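Local coordinates for ferripyochelin binding protein (Salmonella enterica subsp. enterica serovar Typhimurium, PDB 3R3R) that binds zinc through a left-handed beta-helix of the gamma-class carbonic anhydrase family, although its exact physiological role remains uncertain, at residues R60-D65 with D89-H94; R106-M111 with D124-A129. All coordinates share one frame; numbering follows the deposited sequence. Where two conformers were deposited one is given.

Interaction 1 (R60-D65 with D89-H94); sequences RTNIQD and DVTVGH
Arg60 lies alongside Asp89 in this rung-to-rung contact of a left-handed parallel beta-helix, both side chains pointing the same way. Arg60 NE bonds Asp89 OD1 at 2.9 Å and Arg60 NH2 bonds Asp89 OD2 at 3.0 Å, both on the syn side. The planes stand 42° apart: the oxygens stay near the guanidinium plane while the nitrogens sit out of the carboxylate plane. A bend at chi3 (-54°) swings the arginine's NE edge onto the acid, and NH2 also pairs with Glu88.

Parallel strands 62-63 and 91-92 are joined by Asn62 N to Val90 O, Val92 N to Asn62 O and Gln64 N to Val92 O. Thr61 adds a side-chain-to-backbone hydrogen bond: its OG1, also bonded to Gly87 O, accepts from Val90 N at 3.0 Å. Inside the coil, Ile63 CD1 rests on Val92 CG2 at 3.6 Å. The side chains of Val92 and Ile63 lie about 11 Å from those of the zinc ligands His99 and His70, respectively, in the coil's core rather than the metal site. Asn62 and Thr91 occupy the other face, towards helix 158-182, where Thr91 OG1 bonds Ser167.

Past the strands, Gln64, extended beyond CG (chi2 175°), sets OE1 over the centre of the His94 imidazole, 3.1 Å above its plane. At that ring's edge, His94 ND1 donates in the ring plane to Asp65 OD2 at 2.8 Å, from above the carboxylate plane.

Interaction 2 (R106-M111 with D124-A129); sequences RVLVGM and DVMIGA
Arg106 lies flank to flank with Asp124, its CB 3.5 Å from Asp124 OD1. CG stands anti to the carbonyl carbon (chi1 -57°) and the chain kinks at chi3, which turns the NE side of the guanidinium to the carboxylate. Arg106 NE then bonds OD1 of Asp124 at 2.8 Å, and Arg106 NH2 bonds OD2 of Asp124 in a nearly straight line, 173° at the hydrogen. The planes of the two groups stand 41° apart. With one nitrogen on each oxygen, this two-point salt bridge limits rotation of the carboxylate.

Beyond it the strands 107-109 and 125-127 run almost exactly parallel as successive rungs of a left-handed beta-helix built from hexapeptide repeats. Leu108 is bonded on both its N and its O: its N-H donates to Val125 O and its O accepts from Ile127 N. Gly110 N closes the ladder on Ile127 O at 2.8 Å through a bent bond, while the Val125 N to Arg106 O bond at the start is weak.

Side chains at equivalent positions line up from rung to rung. Val107 beside Val125 and Val109 beside Ile127 face the interior, the latter pair meeting loosely at 4.4 Å between Val109 CG2 and Ile127 CD1. On the outer face Leu108 and Met126 run alongside each other, though both side chains have two conformers and their touch is therefore tentative. At the far corner Met111 CG touches Ala129 CB.

Leu108 and Met126 both pack on Leu164 of helix 158-182, Val107 and Ile127 meet Ile121 of strand 120-121 across the interior, and strand 143-146 continues the sheet beyond Val125 and Met126.

How the interactions relate
Both interactions belong to one sheet of the beta-helix, and strands 91-92 and 107-109 are neighbours in it: Thr91 exchanges probable backbone hydrogen bonds with Val107 and Val109. Interaction 1 is the more buried and lies nearer the centre of the chain; interaction 2 is partly exposed. Each begins with the same side-on Arg-Asp salt bridge, but the chemistry then diverges. Against the helix, 60-65 with 89-94 presents polar Asn62 and Thr91, whereas 106-111 with 124-129 presents Leu108 and Met126. The far corner changes too, from a histidine-carboxylate bond to a methionine-alanine touch.

Interaction 1 (R60-D65 with D89-H94)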
loop_
_atom_site.group_PDB
_atom_site.type_symbol
_atom_site.label_atom_id
_atom_site.label_comp_id
_atom_site.label_asym_id
_atom_site.label_seq_id
_atom_site.Cartn_x
_atom_site.Cartn_y
_atom_site.Cartn_z
ATOM N N ARG A 60 2.143 5.032 -9.463
ATOM C CA ARG A 60 2.833 6.097 -8.736
ATOM C C ARG A 60 2.617 6.013 -7.235
ATOM O O ARG A 60 2.678 7.020 -6.537
ATOM C CB ARG A 60 2.441 7.491 -9.274
ATOM C CG ARG A 60 2.709 7.680 -10.780
ATOM C CD ARG A 60 2.152 9.001 -11.317
ATOM N NE ARG A 60 0.737 9.135 -11.005
ATOM C CZ ARG A 60 -0.257 8.575 -11.695
ATOM N NH1 ARG A 60 -0.031 7.870 -12.807
ATOM N NH2 ARG A 60 -1.501 8.736 -11.275
ATOM N N THR A 61 2.385 4.802 -6.745
ATOM C CA THR A 61 2.212 4.566 -5.313
ATOM C C THR A 61 3.482 3.985 -4.711
ATOM O O THR A 61 4.133 3.124 -5.319
ATOM C CB THR A 61 0.994 3.654 -5.094
ATOM O OG1 THR A 61 -0.173 4.466 -5.295
ATOM C CG2 THR A 61 0.979 2.982 -3.704
ATOM N N ASN A 62 3.855 4.502 -3.535
ATOM C CA ASN A 62 5.005 4.007 -2.805
ATOM C C ASN A 62 4.560 3.189 -1.601
ATOM O O ASN A 62 3.629 3.565 -0.875
ATOM C CB ASN A 62 5.969 5.140 -2.412
ATOM C CG ASN A 62 5.304 6.255 -1.616
ATOM O OD1 ASN A 62 4.735 7.224 -2.184
ATOM N ND2 ASN A 62 5.377 6.140 -0.313
ATOM N N ILE A 63 5.230 2.059 -1.423
ATOM C CA ILE A 63 5.062 1.223 -0.255
ATOM C C ILE A 63 6.391 1.240 0.493
ATOM O O ILE A 63 7.374 0.629 0.059
ATOM C CB ILE A 63 4.687 -0.245 -0.622
ATOM C CG1 ILE A 63 3.474 -0.315 -1.577
ATOM C CG2 ILE A 63 4.432 -1.043 0.656
ATOM C CD1 ILE A 63 2.209 0.301 -1.036
ATOM N N GLN A 64 6.420 1.957 1.610
ATOM C CA GLN A 64 7.680 2.257 2.271
ATOM C C GLN A 64 8.204 1.142 3.172
ATOM O O GLN A 64 7.506 0.155 3.495
ATOM C CB GLN A 64 7.585 3.586 3.017
ATOM C CG GLN A 64 7.414 4.761 2.089
ATOM C CD GLN A 64 7.190 6.049 2.870
ATOM O OE1 GLN A 64 7.540 6.134 4.061
ATOM N NE2 GLN A 64 6.644 7.055 2.216
ATOM N N ASP A 65 9.455 1.339 3.569
ATOM C CA ASP A 65 10.294 0.318 4.173
ATOM C C ASP A 65 9.623 -0.318 5.368
ATOM O O ASP A 65 9.064 0.375 6.234
ATOM C CB ASP A 65 11.609 0.941 4.683
ATOM C CG ASP A 65 12.101 2.138 3.849
ATOM O OD1 ASP A 65 13.258 2.099 3.347
ATOM O OD2 ASP A 65 11.363 3.145 3.742
ATOM N N ASP A 89 -1.029 7.349 -6.678
ATOM C CA ASP A 89 -0.425 8.470 -5.940
ATOM C C ASP A 89 -0.625 8.328 -4.437
ATOM O O ASP A 89 -0.840 9.318 -3.731
ATOM C CB ASP A 89 -0.980 9.815 -6.438
ATOM C CG ASP A 89 -0.693 10.048 -7.910
ATOM O OD1 ASP A 89 0.497 10.051 -8.299
ATOM O OD2 ASP A 89 -1.654 10.158 -8.689
ATOM N N VAL A 90 -0.568 7.086 -3.963
ATOM C CA VAL A 90 -0.708 6.797 -2.538
ATOM C C VAL A 90 0.671 6.707 -1.900
ATOM O O VAL A 90 1.596 6.143 -2.495
ATOM C CB VAL A 90 -1.510 5.485 -2.306
ATOM C CG1 VAL A 90 -1.475 5.054 -0.847
ATOM C CG2 VAL A 90 -2.953 5.673 -2.766
ATOM N N THR A 91 0.790 7.250 -0.690
ATOM C CA THR A 91 1.988 7.119 0.119
ATOM C C THR A 91 1.692 6.221 1.304
ATOM O O THR A 91 0.972 6.614 2.224
ATOM C CB THR A 91 2.453 8.521 0.583
ATOM O OG1 THR A 91 2.773 9.314 -0.572
ATOM C CG2 THR A 91 3.690 8.441 1.477
ATOM N N VAL A 92 2.182 4.986 1.240
ATOM C CA VAL A 92 2.093 4.072 2.373
ATOM C C VAL A 92 3.384 4.203 3.179
ATOM O O VAL A 92 4.453 3.808 2.723
ATOM C CB VAL A 92 1.822 2.616 1.916
ATOM C CG1 VAL A 92 1.857 1.650 3.106
ATOM C CG2 VAL A 92 0.483 2.548 1.162
ATOM N N GLY A 93 3.265 4.781 4.371
ATOM C CA GLY A 93 4.419 5.113 5.177
ATOM C C GLY A 93 5.211 3.923 5.667
ATOM O O GLY A 93 4.784 2.764 5.576
ATOM N N HIS A 94 6.360 4.217 6.260
ATOM C CA HIS A 94 7.231 3.155 6.743
ATOM C C HIS A 94 6.491 2.292 7.753
ATOM O O HIS A 94 5.721 2.802 8.576
ATOM C CB HIS A 94 8.453 3.744 7.469
ATOM C CG HIS A 94 9.160 4.852 6.738
ATOM N ND1 HIS A 94 10.046 4.618 5.707
ATOM C CD2 HIS A 94 9.166 6.198 6.938
ATOM C CE1 HIS A 94 10.533 5.774 5.279
ATOM N NE2 HIS A 94 10.019 6.746 6.015
#

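Interaction 2 (R106-M111 with D124-A129)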
loop_
_atom_site.group_PDB
_atom_site.type_symbol
_atom_site.label_atom_id
_atom_site.label_comp_id
_atom_site.label_asym_id
_atom_site.label_seq_id
_atom_site.Cartn_x
_atom_site.Cartn_y
_atom_site.Cartn_z
ATOM N N ARG A 106 -4.362 9.296 -3.780
ATOM C CA ARG A 106 -3.845 10.463 -3.034
ATOM C C ARG A 106 -4.196 10.338 -1.543
ATOM O O ARG A 106 -4.853 11.191 -0.944
ATOM C CB ARG A 106 -4.349 11.794 -3.623
ATOM C CG ARG A 106 -3.991 11.964 -5.105
ATOM C CD ARG A 106 -4.600 13.248 -5.673
ATOM N NE ARG A 106 -6.037 13.289 -5.429
ATOM C CZ ARG A 106 -6.945 12.648 -6.157
ATOM N NH1 ARG A 106 -6.584 11.945 -7.226
ATOM N NH2 ARG A 106 -8.222 12.722 -5.815
ATOM N N VAL A 107 -3.757 9.232 -0.958
ATOM C CA VAL A 107 -3.906 8.997 0.474
ATOM C C VAL A 107 -2.514 8.848 1.051
ATOM O O VAL A 107 -1.650 8.202 0.441
ATOM C CB VAL A 107 -4.720 7.707 0.734
ATOM C CG1 VAL A 107 -4.700 7.306 2.217
ATOM C CG2 VAL A 107 -6.146 7.896 0.230
ATOM N N LEU A 108 -2.288 9.465 2.203
ATOM C CA LEU A 108 -1.041 9.268 2.942
ATOM C C LEU A 108 -1.397 8.485 4.207
ATOM O O LEU A 108 -2.120 8.946 5.058
ATOM C CB LEU A 108 -0.416 10.623 3.277
ATOM C CG LEU A 108 0.787 10.627 4.228
ATOM C CD1 LEU A 108 1.854 9.824 3.656
ATOM C CD2 LEU A 108 1.254 12.042 4.479
ATOM N N VAL A 109 -0.786 7.307 4.327
ATOM C CA VAL A 109 -0.961 6.469 5.508
ATOM C C VAL A 109 0.280 6.642 6.387
ATOM O O VAL A 109 1.376 6.198 6.022
ATOM C CB VAL A 109 -1.150 4.985 5.162
ATOM C CG1 VAL A 109 -1.465 4.178 6.438
ATOM C CG2 VAL A 109 -2.283 4.791 4.130
ATOM N N GLY A 110 0.118 7.325 7.515
ATOM C CA GLY A 110 1.268 7.654 8.343
ATOM C C GLY A 110 2.017 6.429 8.843
ATOM O O GLY A 110 1.422 5.385 9.135
ATOM N N MET A 111 3.328 6.577 8.965
ATOM C CA MET A 111 4.201 5.485 9.345
ATOM C C MET A 111 3.716 4.793 10.623
ATOM O O MET A 111 3.219 5.442 11.554
ATOM C CB MET A 111 5.648 5.999 9.507
ATOM C CG MET A 111 5.862 6.960 10.655
ATOM S SD MET A 111 7.503 7.747 10.541
ATOM C CE MET A 111 7.097 9.193 9.569
ATOM N N ASP A 124 -7.862 11.489 -1.086
ATOM C CA ASP A 124 -7.472 12.760 -0.450
ATOM C C ASP A 124 -7.650 12.693 1.071
ATOM O O ASP A 124 -8.334 13.527 1.676
ATOM C CB ASP A 124 -8.253 13.936 -1.038
ATOM C CG ASP A 124 -7.981 14.125 -2.516
ATOM O OD1 ASP A 124 -6.798 14.228 -2.886
ATOM O OD2 ASP A 124 -8.940 14.139 -3.315
ATOM N N VAL A 125 -7.015 11.701 1.689
ATOM C CA VAL A 125 -7.106 11.501 3.128
ATOM C C VAL A 125 -5.703 11.389 3.695
ATOM O O VAL A 125 -4.801 10.824 3.049
ATOM C CB VAL A 125 -7.898 10.210 3.458
ATOM C CG1 VAL A 125 -7.746 9.793 4.931
ATOM C CG2 VAL A 125 -9.369 10.411 3.124
ATOM N N MET A 126 -5.508 11.950 4.892
ATOM C CA MET A 126 -4.263 11.729 5.619
ATOM C C MET A 126 -4.547 11.022 6.917
ATOM O O MET A 126 -5.482 11.381 7.644
ATOM C CB MET A 126 -3.577 13.052 5.936
ATOM C CG MET A 126 -2.222 12.939 6.610
ATOM S SD MET A 126 -1.545 14.608 6.818
ATOM C CE MET A 126 -2.127 15.384 5.316
ATOM N N ILE A 127 -3.733 10.017 7.211
ATOM C CA ILE A 127 -3.814 9.278 8.475
ATOM C C ILE A 127 -2.519 9.536 9.237
ATOM O O ILE A 127 -1.457 9.358 8.697
ATOM C CB ILE A 127 -3.992 7.776 8.197
ATOM C CG1 ILE A 127 -5.309 7.551 7.421
ATOM C CG2 ILE A 127 -3.934 6.948 9.496
ATOM C CD1 ILE A 127 -5.421 6.233 6.777
ATOM N N GLY A 128 -2.636 9.971 10.484
ATOM C CA GLY A 128 -1.459 10.258 11.289
ATOM C C GLY A 128 -0.647 9.005 11.595
ATOM O O GLY A 128 -1.163 7.893 11.612
ATOM N N ALA A 129 0.632 9.195 11.895
ATOM C CA ALA A 129 1.501 8.095 12.302
ATOM C C ALA A 129 0.911 7.333 13.484
ATOM O O ALA A 129 0.291 7.917 14.376
ATOM C CB ALA A 129 2.869 8.636 12.664
#